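Local atomic coordinates of mannan endo-1,4-beta-mannosidase (Cryptopygus antarcticus, PDB entry 4OOU), a protein that hydrolyses internal beta-1,4-mannosidic linkages in the backbones of mannans such as locust bean gum, konjac and beta-1,4-mannan. Residues N43-S48 / L339-N344; A64-I69 / L113-D118; A80-H85 / L127-F132. All blocks are in the same frame, centred on the assembly; numbering follows the deposited sequence.

Overall arrangement
The three contacts build one sector of a TIM barrel of glycosyl hydrolase family 5. Interaction 3 joins two neighbouring parallel barrel strands. Interaction 2 joins the two helices that precede those strands and lies outside them, the centres about 12 Å apart. Leu117 CD2 meets Leu127 CD1 at 3.5 Å there. Interaction 1 lies about 10 Å from interaction 3, centre to centre. Asn43 OD1 and Arg81 NH1, 2.9 Å apart, connect the two. Interactions 1 and 2 meet at Trp68, whose ring packs on Phe44 and Phe343, their centres about 13 Å apart. Trp341 of interaction 1 and Arg81 of interaction 3 both reach Glu312, the probable nucleophile. Trp83 and Trp341 bind substrate.

Interaction 1 of 3, residues N43-S48 / L339-N344; sequences NFAWRS and LTWQFN
Asn43 meets Thr340 through both its backbone and its side chain. Asn43 N and Asn43 ND2 each donate to Thr340 O, both at 2.8 Å. The backbone donor is slightly tilted from the carbonyl plane, whereas the amide comes from above it. Thr340 O sits in the amide plane of Asn43, and the bond is close to straight. ND2 also donates to Gly311 O, and OD1 accepts from Arg81. The amide is thus fixed in its rotation.

Three further hydrogen bonds follow. Phe343 N donates to Asn43 O, and Asn344 N to Phe44 O in a nearly straight bond. Asn344 ND2 reaches Trp46 O at 3.0 Å from above that carbonyl. The same ND2 lies over one face of the Trp46 indole. Asn344 OD1 is taken by Gly346 N.

Most of the ring contacts involve Trp341. Its CG is anti to the backbone N (chi1 -177°), and the ring reaches across to Asn43 and Ala45, which it meets obliquely. Trp341 CE3 lies 3.5 Å from Asn43 CG, with the amide and ring planes 52° apart. Trp341 CH2 touches Ala45 CB at 3.6 Å. Trp46 CZ3 comes to the rim of Trp341, and the two six-membered rings meet obliquely, their planes 70° apart. Separately, Phe343 CB rests at the edge of the Phe44 ring.

Two cis peptide bonds, before Ala45 and before Gln342, bend the chains here. Trp341 binds substrate, and its side chain is about 3 Å from those of Tyr282 and Glu312, nearest atoms. The contact lies where strands 35-43 and 337-340 leave the barrel. Strand 308-313 flanks it next to 337-340, and strand 79-86 next to 35-43. Phe44, Phe343 and Asn344 pack against helix 58-74.

Interaction 2 of 3, residues A64-I69 / L113-D118; sequences ALKDWI and LSDLLD
Leu65 and Leu116 form the tight part of this helix pair. Leu65 CD1 meets Leu116 CD1 at 3.5 Å, and the two side chains cross at about a right angle. Leu116 swings its CG to the far side from its own amide nitrogen (chi1 -170°), which carries CD1 toward helix 58-74. Ile69 CG2 joins less closely, at 4.3 Å from Leu116 CD1. All three residues are buried. Phe53 and Tyr58 add further cover to Leu116.

The other side is polar and partly exposed. Lys66 stretches out almost fully beyond CG, and its NZ makes a salt bridge with Asp115 OD2 at 2.6 Å. The carboxylate uses its syn lone pair. The hydroxyl of Tyr58 is hydrogen-bonded to the same oxygen, so Asp115 joins two points of helix 58-74. An alanine in place of Asp115 would be likely to leave the ammonium of Lys66 without its charge partner here and to deprive the Tyr58 hydroxyl of its mate.

The axes of the short segments stay 10.8 Å apart and run nearly parallel, at 26°. At that spacing the long side chains bridge the gap, and the backbones do not meet. Neighbouring helices lying parallel on the outside of a beta barrel are characteristic of the TIM-barrel fold. Each of these two leads into its own barrel strand, 79-86 or 126-133.

Interaction 3 of 3, residues A80-H85 / L127-F132; sequences ARVWVH and LILVLF
Val82 CG1 fits beside Leu129 CD2 at 3.6 Å, both side chains pointing the same way. Leu127 lies next to Leu129 along the same flank of Val82: its CD2 touches Ala80 CB at 3.7 Å, while CD1 reaches more loosely toward Val82 CG1. Small Ala80 thus leaves room for the branched end of Leu127.

On the opposite face, Arg81, Trp83, Ile128 and Val130 stand together. Arg81 CG touches both Ile128 CG2 and Val130 CG1, each 4.2 Å away. Its chain runs out straight, trans at every bond from CG to NE, and carries the guanidinium past Val130 CG1, which lies over one of its faces. Val130 and the Trp83 indole lie side by side, but are modelled too close for the detail to be trusted. At the far end His85 CD2 sits over one face of Phe132, 3.4 Å from its CZ, with the ring planes 57° apart.

In a parallel backbone ladder, Ile128 N, Val82 N, Val130 N and Val84 N donate in turn to Ala80 O, Ile128 O, Val82 O and Val130 O. A weak bond from His85 N to Leu131 O follows where the chain turns.

The chemistry is divided by face. Aliphatic groups fill the side of Val82 and Leu129. Opposite, Arg81 forms salt bridges with Glu177 and Glu312, which probably helps to position the likely nucleophile, and its NH1 lies at the edge of the substrate-binding Trp83 ring.

Interaction 1 of 3, residues N43-S48 / L339-N344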
loop_
_atom_site.group_PDB
_atom_site.type_symbol
_atom_site.label_atom_id
_atom_site.label_comp_id
_atom_site.label_asym_id
_atom_site.label_seq_id
_atom_site.Cartn_x
_atom_site.Cartn_y
_atom_site.Cartn_z
ATOM N N ASN A 43 -9.203 0.661 -3.399
ATOM C CA ASN A 43 -8.425 1.870 -3.302
ATOM C C ASN A 43 -9.363 3.060 -3.465
ATOM O O ASN A 43 -10.189 3.045 -4.375
ATOM C CB ASN A 43 -7.447 1.951 -4.455
ATOM C CG ASN A 43 -6.297 1.036 -4.292
ATOM O OD1 ASN A 43 -5.262 1.449 -3.780
ATOM N ND2 ASN A 43 -6.438 -0.203 -4.766
ATOM N N PHE A 44 -9.207 4.108 -2.648
ATOM C CA PHE A 44 -10.030 5.294 -2.849
ATOM C C PHE A 44 -9.657 5.959 -4.163
ATOM O O PHE A 44 -10.560 6.199 -5.004
ATOM C CB PHE A 44 -10.038 6.270 -1.668
ATOM C CG PHE A 44 -10.901 5.827 -0.491
ATOM C CD1 PHE A 44 -11.962 4.925 -0.644
ATOM C CD2 PHE A 44 -10.666 6.347 0.786
ATOM C CE1 PHE A 44 -12.744 4.534 0.448
ATOM C CE2 PHE A 44 -11.457 5.971 1.871
ATOM C CZ PHE A 44 -12.493 5.060 1.697
ATOM N N ALA A 45 -8.380 6.269 -4.391
ATOM C CA ALA A 45 -7.265 6.283 -3.428
ATOM C C ALA A 45 -7.129 7.694 -2.865
ATOM O O ALA A 45 -6.263 7.957 -2.025
ATOM C CB ALA A 45 -5.959 5.888 -4.122
ATOM N N TRP A 46 -7.952 8.609 -3.381
ATOM C CA TRP A 46 -8.033 9.964 -2.864
ATOM C C TRP A 46 -9.395 10.553 -3.225
ATOM O O TRP A 46 -10.197 9.933 -3.907
ATOM C CB TRP A 46 -6.889 10.805 -3.421
ATOM C CG TRP A 46 -6.876 10.839 -4.901
ATOM C CD1 TRP A 46 -7.643 11.633 -5.702
ATOM C CD2 TRP A 46 -6.091 10.026 -5.771
ATOM N NE1 TRP A 46 -7.371 11.379 -7.019
ATOM C CE2 TRP A 46 -6.418 10.397 -7.096
ATOM C CE3 TRP A 46 -5.129 9.024 -5.569
ATOM C CZ2 TRP A 46 -5.825 9.793 -8.223
ATOM C CZ3 TRP A 46 -4.519 8.437 -6.700
ATOM C CH2 TRP A 46 -4.876 8.836 -8.006
ATOM N N ARG A 47 -9.678 11.727 -2.713
ATOM C CA ARG A 47 -10.812 12.512 -3.178
ATOM C C ARG A 47 -10.184 13.701 -3.907
ATOM O O ARG A 47 -10.403 13.914 -5.093
ATOM C CB ARG A 47 -11.671 12.896 -1.964
ATOM C CG ARG A 47 -12.601 14.084 -2.130
ATOM C CD ARG A 47 -13.604 13.915 -3.252
ATOM N NE ARG A 47 -14.814 14.767 -3.167
ATOM C CZ ARG A 47 -14.916 16.011 -2.653
ATOM N NH1 ARG A 47 -13.888 16.700 -2.120
ATOM N NH2 ARG A 47 -16.106 16.591 -2.673
ATOM N N SER A 48 -9.341 14.412 -3.175
ATOM C CA SER A 48 -8.427 15.389 -3.723
ATOM C C SER A 48 -6.951 14.949 -3.628
ATOM O O SER A 48 -6.435 14.703 -2.520
ATOM C CB SER A 48 -8.619 16.712 -2.995
ATOM O OG SER A 48 -9.952 17.132 -3.114
ATOM N N LEU A 339 -7.835 -5.613 -3.971
ATOM C CA LEU A 339 -8.276 -4.215 -3.843
ATOM C C LEU A 339 -8.417 -3.588 -5.202
ATOM O O LEU A 339 -7.453 -3.552 -5.964
ATOM C CB LEU A 339 -7.228 -3.410 -3.047
ATOM C CG LEU A 339 -7.358 -3.157 -1.543
ATOM C CD1 LEU A 339 -7.926 -4.334 -0.802
ATOM C CD2 LEU A 339 -6.006 -2.808 -0.976
ATOM N N THR A 340 -9.599 -3.072 -5.498
ATOM C CA THR A 340 -9.889 -2.529 -6.823
ATOM C C THR A 340 -9.325 -1.138 -6.935
ATOM O O THR A 340 -9.007 -0.512 -5.925
ATOM C CB THR A 340 -11.416 -2.490 -7.121
ATOM O OG1 THR A 340 -12.125 -1.871 -6.022
ATOM C CG2 THR A 340 -11.956 -3.903 -7.332
ATOM N N TRP A 341 -9.191 -0.679 -8.168
ATOM C CA TRP A 341 -8.778 0.672 -8.447
ATOM C C TRP A 341 -9.848 1.347 -9.347
ATOM O O TRP A 341 -10.166 0.787 -10.373
ATOM C CB TRP A 341 -7.416 0.674 -9.167
ATOM C CG TRP A 341 -6.937 2.069 -9.401
ATOM C CD1 TRP A 341 -7.249 2.861 -10.452
ATOM C CD2 TRP A 341 -6.124 2.867 -8.523
ATOM N NE1 TRP A 341 -6.692 4.107 -10.292
ATOM C CE2 TRP A 341 -5.988 4.131 -9.120
ATOM C CE3 TRP A 341 -5.487 2.626 -7.305
ATOM C CZ2 TRP A 341 -5.233 5.150 -8.545
ATOM C CZ3 TRP A 341 -4.751 3.637 -6.727
ATOM C CH2 TRP A 341 -4.624 4.887 -7.350
ATOM N N GLN A 342 -10.438 2.494 -8.972
ATOM C CA GLN A 342 -10.392 3.080 -7.603
ATOM C C GLN A 342 -11.732 3.760 -7.398
ATOM O O GLN A 342 -12.459 4.024 -8.375
ATOM C CB GLN A 342 -9.290 4.119 -7.473
ATOM C CG GLN A 342 -9.590 5.388 -8.262
ATOM C CD GLN A 342 -8.456 6.395 -8.323
ATOM O OE1 GLN A 342 -8.244 7.045 -9.357
ATOM N NE2 GLN A 342 -7.739 6.558 -7.215
ATOM N N PHE A 343 -12.057 4.088 -6.159
ATOM C CA PHE A 343 -13.445 4.421 -5.839
ATOM C C PHE A 343 -13.897 5.748 -6.441
ATOM O O PHE A 343 -15.028 5.869 -6.927
ATOM C CB PHE A 343 -13.690 4.406 -4.337
ATOM C CG PHE A 343 -14.978 3.757 -3.960
ATOM C CD1 PHE A 343 -15.212 2.425 -4.290
ATOM C CD2 PHE A 343 -15.977 4.473 -3.287
ATOM C CE1 PHE A 343 -16.412 1.817 -3.945
ATOM C CE2 PHE A 343 -17.178 3.871 -2.944
ATOM C CZ PHE A 343 -17.398 2.543 -3.282
ATOM N N ASN A 344 -13.022 6.741 -6.448
ATOM C CA ASN A 344 -13.379 8.018 -7.077
ATOM C C ASN A 344 -13.565 7.963 -8.623
ATOM O O ASN A 344 -13.911 8.982 -9.230
ATOM C CB ASN A 344 -12.342 9.061 -6.723
ATOM C CG ASN A 344 -11.049 8.833 -7.436
ATOM O OD1 ASN A 344 -11.043 8.354 -8.570
ATOM N ND2 ASN A 344 -9.942 9.192 -6.792
#

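Interaction 2 of 3, residues A64-I69 / L113-D118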
loop_
_atom_site.group_PDB
_atom_site.type_symbol
_atom_site.label_atom_id
_atom_site.label_comp_id
_atom_site.label_asym_id
_atom_site.label_seq_id
_atom_site.Cartn_x
_atom_site.Cartn_y
_atom_site.Cartn_z
ATOM N N ALA A 64 -16.927 12.999 1.937
ATOM C CA ALA A 64 -17.019 12.095 0.793
ATOM C C ALA A 64 -16.352 10.775 1.127
ATOM O O ALA A 64 -16.824 9.718 0.729
ATOM C CB ALA A 64 -16.390 12.689 -0.467
ATOM N N LEU A 65 -15.255 10.806 1.858
ATOM C CA LEU A 65 -14.567 9.542 2.040
ATOM C C LEU A 65 -15.056 8.767 3.216
ATOM O O LEU A 65 -14.903 7.579 3.215
ATOM C CB LEU A 65 -13.051 9.616 1.953
ATOM C CG LEU A 65 -12.343 10.894 2.201
ATOM C CD1 LEU A 65 -12.367 10.966 3.687
ATOM C CD2 LEU A 65 -10.940 10.794 1.650
ATOM N N LYS A 66 -15.693 9.417 4.173
ATOM C CA LYS A 66 -16.518 8.693 5.131
ATOM C C LYS A 66 -17.640 7.930 4.438
ATOM O O LYS A 66 -17.907 6.771 4.778
ATOM C CB LYS A 66 -17.102 9.649 6.150
ATOM C CG LYS A 66 -16.102 9.944 7.245
ATOM C CD LYS A 66 -16.420 11.222 7.986
ATOM C CE LYS A 66 -15.400 11.452 9.080
ATOM N NZ LYS A 66 -15.571 12.822 9.604
ATOM N N ASP A 67 -18.282 8.585 3.462
ATOM C CA ASP A 67 -19.362 7.976 2.687
ATOM C C ASP A 67 -18.874 6.738 1.972
ATOM O O ASP A 67 -19.507 5.670 2.005
ATOM C CB ASP A 67 -19.856 8.946 1.633
ATOM C CG ASP A 67 -20.892 8.332 0.764
ATOM O OD1 ASP A 67 -21.898 7.911 1.338
ATOM O OD2 ASP A 67 -20.698 8.222 -0.469
ATOM N N TRP A 68 -17.738 6.917 1.302
ATOM C CA TRP A 68 -17.019 5.827 0.656
ATOM C C TRP A 68 -16.660 4.712 1.634
ATOM O O TRP A 68 -16.824 3.521 1.319
ATOM C CB TRP A 68 -15.746 6.336 -0.020
ATOM C CG TRP A 68 -15.985 7.337 -1.091
ATOM C CD1 TRP A 68 -17.183 7.791 -1.544
ATOM C CD2 TRP A 68 -14.988 8.007 -1.859
ATOM N NE1 TRP A 68 -16.992 8.731 -2.541
ATOM C CE2 TRP A 68 -15.652 8.872 -2.754
ATOM C CE3 TRP A 68 -13.593 7.968 -1.869
ATOM C CZ2 TRP A 68 -14.974 9.672 -3.654
ATOM C CZ3 TRP A 68 -12.918 8.767 -2.746
ATOM C CH2 TRP A 68 -13.605 9.608 -3.639
ATOM N N ILE A 69 -16.192 5.056 2.829
ATOM C CA ILE A 69 -15.960 3.950 3.763
ATOM C C ILE A 69 -17.356 3.276 4.088
ATOM O O ILE A 69 -17.466 2.048 4.073
ATOM C CB ILE A 69 -14.980 4.189 4.999
ATOM C CG1 ILE A 69 -15.730 4.023 6.275
ATOM C CG2 ILE A 69 -14.106 5.435 5.055
ATOM C CD1 ILE A 69 -15.839 2.548 6.542
ATOM N N LEU A 113 -6.139 12.535 9.917
ATOM C CA LEU A 113 -6.038 11.080 9.829
ATOM C C LEU A 113 -6.773 10.391 11.022
ATOM O O LEU A 113 -7.572 9.449 10.842
ATOM C CB LEU A 113 -4.564 10.642 9.709
ATOM C CG LEU A 113 -3.821 11.101 8.419
ATOM C CD1 LEU A 113 -2.311 11.003 8.582
ATOM C CD2 LEU A 113 -4.207 10.369 7.141
ATOM N N SER A 114 -6.496 10.871 12.231
ATOM C CA SER A 114 -7.126 10.377 13.484
ATOM C C SER A 114 -8.643 10.307 13.260
ATOM O O SER A 114 -9.263 9.259 13.439
ATOM C CB SER A 114 -6.739 11.334 14.633
ATOM O OG SER A 114 -6.596 10.708 15.905
ATOM N N ASP A 115 -9.237 11.397 12.776
ATOM C CA ASP A 115 -10.682 11.398 12.524
ATOM C C ASP A 115 -11.111 10.259 11.603
ATOM O O ASP A 115 -12.082 9.542 11.871
ATOM C CB ASP A 115 -11.149 12.721 11.904
ATOM C CG ASP A 115 -12.673 12.866 11.907
ATOM O OD1 ASP A 115 -13.252 13.242 12.936
ATOM O OD2 ASP A 115 -13.300 12.607 10.875
ATOM N N LEU A 116 -10.388 10.114 10.502
ATOM C CA LEU A 116 -10.817 9.200 9.448
ATOM C C LEU A 116 -10.681 7.805 9.971
ATOM O O LEU A 116 -11.545 6.973 9.697
ATOM C CB LEU A 116 -10.010 9.368 8.151
ATOM C CG LEU A 116 -10.569 8.598 6.932
ATOM C CD1 LEU A 116 -12.012 8.928 6.535
ATOM C CD2 LEU A 116 -9.686 8.815 5.724
ATOM N N LEU A 117 -9.612 7.558 10.744
ATOM C CA LEU A 117 -9.373 6.241 11.290
ATOM C C LEU A 117 -10.457 5.836 12.315
ATOM O O LEU A 117 -10.907 4.676 12.336
ATOM C CB LEU A 117 -7.969 6.158 11.880
ATOM C CG LEU A 117 -6.881 6.084 10.811
ATOM C CD1 LEU A 117 -5.481 6.420 11.310
ATOM C CD2 LEU A 117 -6.852 4.687 10.222
ATOM N N ASP A 118 -10.878 6.797 13.139
ATOM C CA ASP A 118 -11.941 6.575 14.125
ATOM C C ASP A 118 -13.261 6.229 13.410
ATOM O O ASP A 118 -14.072 5.457 13.929
ATOM C CB ASP A 118 -12.157 7.839 15.011
ATOM C CG ASP A 118 -10.986 8.137 15.963
ATOM O OD1 ASP A 118 -10.013 7.377 16.009
ATOM O OD2 ASP A 118 -11.040 9.143 16.689
#

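Interaction 3 of 3, residues A80-H85 / L127-F132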
loop_
_atom_site.group_PDB
_atom_site.type_symbol
_atom_site.label_atom_id
_atom_site.label_comp_id
_atom_site.label_asym_id
_atom_site.label_seq_id
_atom_site.Cartn_x
_atom_site.Cartn_y
_atom_site.Cartn_z
ATOM N N ALA A 80 -9.748 -0.210 2.977
ATOM C CA ALA A 80 -9.553 0.873 2.026
ATOM C C ALA A 80 -8.088 1.314 2.024
ATOM O O ALA A 80 -7.505 1.553 3.079
ATOM C CB ALA A 80 -10.449 2.047 2.377
ATOM N N ARG A 81 -7.494 1.399 0.834
ATOM C CA ARG A 81 -6.137 1.930 0.663
ATOM C C ARG A 81 -6.289 3.405 0.235
ATOM O O ARG A 81 -7.037 3.743 -0.717
ATOM C CB ARG A 81 -5.408 1.126 -0.393
ATOM C CG ARG A 81 -3.930 1.403 -0.611
ATOM C CD ARG A 81 -3.440 0.519 -1.740
ATOM N NE ARG A 81 -2.041 0.701 -2.066
ATOM C CZ ARG A 81 -1.558 1.158 -3.219
ATOM N NH1 ARG A 81 -2.368 1.534 -4.219
ATOM N NH2 ARG A 81 -0.243 1.219 -3.386
ATOM N N VAL A 82 -5.598 4.284 0.964
ATOM C CA VAL A 82 -5.792 5.704 0.779
ATOM C C VAL A 82 -4.481 6.441 0.947
ATOM O O VAL A 82 -3.703 6.129 1.827
ATOM C CB VAL A 82 -6.868 6.233 1.745
ATOM C CG1 VAL A 82 -6.588 5.790 3.157
ATOM C CG2 VAL A 82 -6.990 7.759 1.658
ATOM N N TRP A 83 -4.261 7.414 0.063
ATOM C CA TRP A 83 -2.969 8.045 -0.148
ATOM C C TRP A 83 -2.838 9.318 0.698
ATOM O O TRP A 83 -3.813 10.051 0.870
ATOM C CB TRP A 83 -2.821 8.364 -1.637
ATOM C CG TRP A 83 -2.608 7.171 -2.548
ATOM C CD1 TRP A 83 -3.006 5.878 -2.348
ATOM C CD2 TRP A 83 -1.958 7.184 -3.813
ATOM N NE1 TRP A 83 -2.616 5.094 -3.392
ATOM C CE2 TRP A 83 -1.977 5.874 -4.307
ATOM C CE3 TRP A 83 -1.349 8.181 -4.568
ATOM C CZ2 TRP A 83 -1.406 5.536 -5.508
ATOM C CZ3 TRP A 83 -0.780 7.847 -5.761
ATOM C CH2 TRP A 83 -0.810 6.542 -6.226
ATOM N N VAL A 84 -1.631 9.572 1.218
ATOM C CA VAL A 84 -1.378 10.694 2.146
ATOM C C VAL A 84 -0.437 11.806 1.624
ATOM O O VAL A 84 -0.917 12.845 1.144
ATOM C CB VAL A 84 -0.915 10.204 3.547
ATOM C CG1 VAL A 84 -1.006 11.355 4.558
ATOM C CG2 VAL A 84 -1.777 9.039 4.011
ATOM N N HIS A 85 0.877 11.660 1.746
ATOM C CA HIS A 85 1.729 12.746 1.258
ATOM C C HIS A 85 1.602 12.908 -0.275
ATOM O O HIS A 85 1.451 14.038 -0.781
ATOM C CB HIS A 85 3.190 12.548 1.635
ATOM C CG HIS A 85 3.400 12.271 3.079
ATOM N ND1 HIS A 85 2.591 12.803 4.059
ATOM C CD2 HIS A 85 4.324 11.518 3.715
ATOM C CE1 HIS A 85 2.988 12.360 5.240
ATOM N NE2 HIS A 85 4.047 11.591 5.058
ATOM N N LEU A 127 -7.760 0.579 7.254
ATOM C CA LEU A 127 -7.110 1.492 6.351
ATOM C C LEU A 127 -5.684 1.075 6.067
ATOM O O LEU A 127 -4.981 0.590 6.936
ATOM C CB LEU A 127 -7.136 2.895 6.939
ATOM C CG LEU A 127 -8.484 3.598 6.920
ATOM C CD1 LEU A 127 -8.288 5.106 7.052
ATOM C CD2 LEU A 127 -9.260 3.288 5.643
ATOM N N ILE A 128 -5.265 1.245 4.831
ATOM C CA ILE A 128 -3.857 1.205 4.517
ATOM C C ILE A 128 -3.519 2.621 4.107
ATOM O O ILE A 128 -4.146 3.200 3.215
ATOM C CB ILE A 128 -3.520 0.211 3.408
ATOM C CG1 ILE A 128 -3.751 -1.225 3.885
ATOM C CG2 ILE A 128 -2.061 0.397 2.957
ATOM C CD1 ILE A 128 -3.807 -2.240 2.752
ATOM N N LEU A 129 -2.559 3.205 4.807
ATOM C CA LEU A 129 -2.173 4.566 4.531
ATOM C C LEU A 129 -0.948 4.497 3.658
ATOM O O LEU A 129 0.035 3.909 4.068
ATOM C CB LEU A 129 -1.849 5.254 5.844
ATOM C CG LEU A 129 -3.082 5.361 6.727
ATOM C CD1 LEU A 129 -2.858 6.323 7.885
ATOM C CD2 LEU A 129 -4.313 5.770 5.916
ATOM N N VAL A 130 -0.988 5.081 2.462
ATOM C CA VAL A 130 0.214 5.082 1.621
ATOM C C VAL A 130 0.900 6.436 1.677
ATOM O O VAL A 130 0.294 7.477 1.404
ATOM C CB VAL A 130 0.010 4.482 0.202
ATOM C CG1 VAL A 130 -1.362 4.706 -0.295
ATOM C CG2 VAL A 130 1.018 5.014 -0.817
ATOM N N LEU A 131 2.178 6.395 2.073
ATOM C CA LEU A 131 2.933 7.588 2.403
ATOM C C LEU A 131 3.238 8.435 1.187
ATOM O O LEU A 131 2.709 9.536 1.070
ATOM C CB LEU A 131 4.220 7.207 3.141
ATOM C CG LEU A 131 4.208 7.410 4.662
ATOM C CD1 LEU A 131 2.843 7.235 5.254
ATOM C CD2 LEU A 131 5.200 6.491 5.331
ATOM N N PHE A 132 4.066 7.922 0.279
ATOM C CA PHE A 132 4.425 8.656 -0.934
ATOM C C PHE A 132 4.093 7.939 -2.207
ATOM O O PHE A 132 4.030 6.721 -2.272
ATOM C CB PHE A 132 5.918 8.924 -0.969
ATOM C CG PHE A 132 6.412 9.723 0.198
ATOM C CD1 PHE A 132 6.340 11.100 0.189
ATOM C CD2 PHE A 132 6.985 9.102 1.279
ATOM C CE1 PHE A 132 6.816 11.834 1.274
ATOM C CE2 PHE A 132 7.487 9.819 2.350
ATOM C CZ PHE A 132 7.392 11.185 2.354
#